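Local coordinates for rifin (Plasmodium falciparum, PDB 7JZK), which is a variant surface antigen of the malaria parasite whose V2 domain, seen here, binds the LAIR1 ectodomain of an antibody and probably LAIR1 itself, at residues K93-V98 with K109-G114. Sequence-based numbering, arbitrary orientation.
Sequences KTLRIV and KDAITG
Leu95 and Ala111 meet methylene to methyl, CB to CB at 3.7 Å, where the turn that follows helix 86-94 packs against the first turns of helix 108-126. From that CB, the Leu95 chain runs with CG anti to its own carbonyl carbon (chi1 -56°) and beside the backbone N; CG stands back from the Ala111 methyl, and CD1 returns to it, 3.9 Å from Ala111 CB. CD1 then rests on the peptide that follows, 3.8 Å from Ala111 O and 4.0 Å from Ile112 N, while CD2, the other methyl, takes little part. The last neighbour of the CD1 branch is the flank of Ile112, whose CG1 is 4.3 Å from Leu95 CD1. Ile97 has the same first torsion, and its extended CG1-CD1 arm brings CD1 to 4.0 Å from Ala111 CB. Leu95 and Ile97 thus lie next to each other on the same side of the Ala111 methyl, and the backbones come close, Leu95 CA lying 6.0 Å from Ala111 CA. A Schellman motif ends helix 86-94, with Ile97 N bonded to Arg92 O and Arg96 N to Lys93 O; its C' residue, Arg96, has positive phi and sits between Leu95 and Ile97, which is consistent with both facing helix 108-126. Ile112 also packs on Ile68 and Asp69 of helix 61-75, and Leu95 on Tyr38 of helix 13-39, tying the contact into the helical body of the domain. Ile97 in addition packs on Tyr45 of the LAIR1 chain, so the same residue faces helix and LAIR1. No hydrogen bond or salt bridge crosses between the two segments; their mutual hold is a small apolar contact of 159 Å², made by four side chains of which Ile97 and Ile112 are buried.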
ATOM      1  N   LYS B  93      -2.262   6.619   5.780  1.00 40.27           N
ATOM      2  CA  LYS B  93      -2.960   7.194   6.919  1.00 41.84           C
ATOM      3  C   LYS B  93      -3.497   8.574   6.592  1.00 45.95           C
ATOM      4  O   LYS B  93      -4.622   8.909   6.975  1.00 53.48           O
ATOM      5  CB  LYS B  93      -2.018   7.241   8.124  1.00 40.99           C
ATOM      6  CG  LYS B  93      -2.462   8.116   9.289  1.00 47.64           C
ATOM      7  CD  LYS B  93      -1.902   9.562   9.220  1.00 54.54           C
ATOM      8  CE  LYS B  93      -0.409   9.565   8.831  1.00 67.16           C
ATOM      9  NZ  LYS B  93       0.191  10.850   8.312  1.00 58.46           N
ATOM     10  N   THR B  94      -2.767   9.334   5.789  1.00 47.63           N
ATOM     11  CA  THR B  94      -3.248  10.641   5.379  1.00 47.04           C
ATOM     12  C   THR B  94      -4.502  10.508   4.523  1.00 44.57           C
ATOM     13  O   THR B  94      -5.486  11.220   4.729  1.00 51.27           O
ATOM     14  CB  THR B  94      -2.137  11.358   4.613  1.00 50.14           C
ATOM     15  OG1 THR B  94      -0.933  11.342   5.399  1.00 48.72           O
ATOM     16  CG2 THR B  94      -2.534  12.795   4.317  1.00 50.62           C
ATOM     17  N   LEU B  95      -4.502   9.577   3.576  1.00 44.78           N
ATOM     18  CA  LEU B  95      -5.645   9.409   2.685  1.00 48.20           C
ATOM     19  C   LEU B  95      -6.749   8.540   3.269  1.00 50.59           C
ATOM     20  O   LEU B  95      -7.583   8.067   2.492  1.00 50.70           O
ATOM     21  CB  LEU B  95      -5.185   8.831   1.338  1.00 48.54           C
ATOM     22  CG  LEU B  95      -4.095   9.656   0.633  1.00 46.54           C
ATOM     23  CD1 LEU B  95      -3.697   9.069  -0.712  1.00 42.62           C
ATOM     24  CD2 LEU B  95      -4.584  11.083   0.483  1.00 39.76           C
ATOM     25  N   ARG B  96      -6.731   8.282   4.586  1.00 50.30           N
ATOM     26  CA  ARG B  96      -7.696   7.417   5.271  1.00 47.87           C
ATOM     27  C   ARG B  96      -7.865   6.097   4.525  1.00 47.20           C
ATOM     28  O   ARG B  96      -8.976   5.610   4.298  1.00 53.15           O
ATOM     29  CB  ARG B  96      -9.043   8.117   5.509  1.00 44.36           C
ATOM     30  CG  ARG B  96      -9.001   9.179   6.618  1.00 50.13           C
ATOM     31  CD  ARG B  96      -9.721  10.453   6.212  1.00 59.25           C
ATOM     32  NE  ARG B  96      -8.997  11.140   5.147  1.00 72.47           N
ATOM     33  CZ  ARG B  96      -9.336  12.323   4.644  1.00 77.84           C
ATOM     34  NH1 ARG B  96      -8.605  12.865   3.672  1.00 69.32           N
ATOM     35  NH2 ARG B  96     -10.402  12.961   5.112  1.00 78.60           N
ATOM     36  N   ILE B  97      -6.733   5.503   4.153  1.00 40.58           N
ATOM     37  CA  ILE B  97      -6.742   4.213   3.474  1.00 43.69           C
ATOM     38  C   ILE B  97      -6.556   3.064   4.461  1.00 42.50           C
ATOM     39  O   ILE B  97      -6.910   1.916   4.143  1.00 36.66           O
ATOM     40  CB  ILE B  97      -5.654   4.168   2.378  1.00 41.36           C
ATOM     41  CG1 ILE B  97      -5.829   5.305   1.384  1.00 42.98           C
ATOM     42  CG2 ILE B  97      -5.695   2.874   1.598  1.00 37.38           C
ATOM     43  CD1 ILE B  97      -4.762   5.264   0.307  1.00 42.23           C
ATOM     44  N   VAL B  98      -6.044   3.340   5.658  1.00 43.19           N
ATOM     45  CA  VAL B  98      -5.833   2.271   6.616  1.00 44.00           C
ATOM     46  C   VAL B  98      -7.187   1.840   7.149  1.00 38.07           C
ATOM     47  O   VAL B  98      -8.134   2.633   7.216  1.00 36.73           O
ATOM     48  CB  VAL B  98      -4.894   2.740   7.744  1.00 46.05           C
ATOM     49  CG1 VAL B  98      -3.554   3.167   7.167  1.00 41.41           C
ATOM     50  CG2 VAL B  98      -5.504   3.919   8.465  1.00 39.52           C
ATOM     51  N   LYS B 109      -6.416   3.280  -4.866  1.00 54.29           N
ATOM     52  CA  LYS B 109      -6.256   3.896  -6.181  1.00 54.21           C
ATOM     53  C   LYS B 109      -7.057   5.187  -6.280  1.00 50.38           C
ATOM     54  O   LYS B 109      -6.572   6.186  -6.793  1.00 52.46           O
ATOM     55  CB  LYS B 109      -6.714   2.910  -7.272  1.00 58.13           C
ATOM     56  CG  LYS B 109      -6.108   3.067  -8.664  1.00 67.00           C
ATOM     57  CD  LYS B 109      -6.409   1.820  -9.495  1.00 79.95           C
ATOM     58  CE  LYS B 109      -5.739   1.836 -10.858  1.00 68.39           C
ATOM     59  NZ  LYS B 109      -6.105   0.617 -11.637  1.00 72.28           N
ATOM     60  N   ASP B 110      -8.279   5.190  -5.770  1.00 47.97           N
ATOM     61  CA  ASP B 110      -9.136   6.371  -5.814  1.00 53.46           C
ATOM     62  C   ASP B 110      -8.590   7.506  -4.954  1.00 49.38           C
ATOM     63  O   ASP B 110      -8.548   8.655  -5.390  1.00 49.09           O
ATOM     64  CB  ASP B 110     -10.561   5.958  -5.406  1.00 54.09           C
ATOM     65  CG  ASP B 110     -11.128   4.894  -6.360  1.00 61.86           C
ATOM     66  OD1 ASP B 110     -10.657   4.840  -7.519  1.00 58.03           O
ATOM     67  OD2 ASP B 110     -11.958   4.051  -5.959  1.00 65.07           O
ATOM     68  N   ALA B 111      -8.134   7.209  -3.746  1.00 51.61           N
ATOM     69  CA  ALA B 111      -7.571   8.255  -2.893  1.00 48.57           C
ATOM     70  C   ALA B 111      -6.293   8.823  -3.516  1.00 47.61           C
ATOM     71  O   ALA B 111      -6.064  10.032  -3.511  1.00 45.35           O
ATOM     72  CB  ALA B 111      -7.311   7.694  -1.484  1.00 46.29           C
ATOM     73  N   ILE B 112      -5.478   7.964  -4.119  1.00 42.94           N
ATOM     74  CA  ILE B 112      -4.275   8.435  -4.772  1.00 50.48           C
ATOM     75  C   ILE B 112      -4.644   9.341  -5.934  1.00 53.03           C
ATOM     76  O   ILE B 112      -4.004  10.360  -6.157  1.00 50.26           O
ATOM     77  CB  ILE B 112      -3.419   7.247  -5.231  1.00 46.26           C
ATOM     78  CG1 ILE B 112      -2.969   6.463  -4.015  1.00 45.72           C
ATOM     79  CG2 ILE B 112      -2.208   7.733  -6.089  1.00 46.92           C
ATOM     80  CD1 ILE B 112      -2.385   5.127  -4.350  1.00 48.04           C
ATOM     81  N   THR B 113      -5.676   8.967  -6.693  1.00 54.55           N
ATOM     82  CA  THR B 113      -6.137   9.756  -7.830  1.00 53.21           C
ATOM     83  C   THR B 113      -6.565  11.137  -7.370  1.00 54.66           C
ATOM     84  O   THR B 113      -6.142  12.144  -7.934  1.00 52.82           O
ATOM     85  CB  THR B 113      -7.290   9.011  -8.531  1.00 56.06           C
ATOM     86  OG1 THR B 113      -6.800   7.775  -9.082  1.00 53.36           O
ATOM     87  CG2 THR B 113      -7.944   9.845  -9.632  1.00 55.91           C
ATOM     88  N   GLY B 114      -7.343  11.213  -6.300  1.00 50.81           N
ATOM     89  CA  GLY B 114      -7.724  12.523  -5.802  1.00 50.86           C
ATOM     90  C   GLY B 114      -6.523  13.337  -5.355  1.00 53.10           C
ATOM     91  O   GLY B 114      -6.437  14.542  -5.630  1.00 56.78           O
TER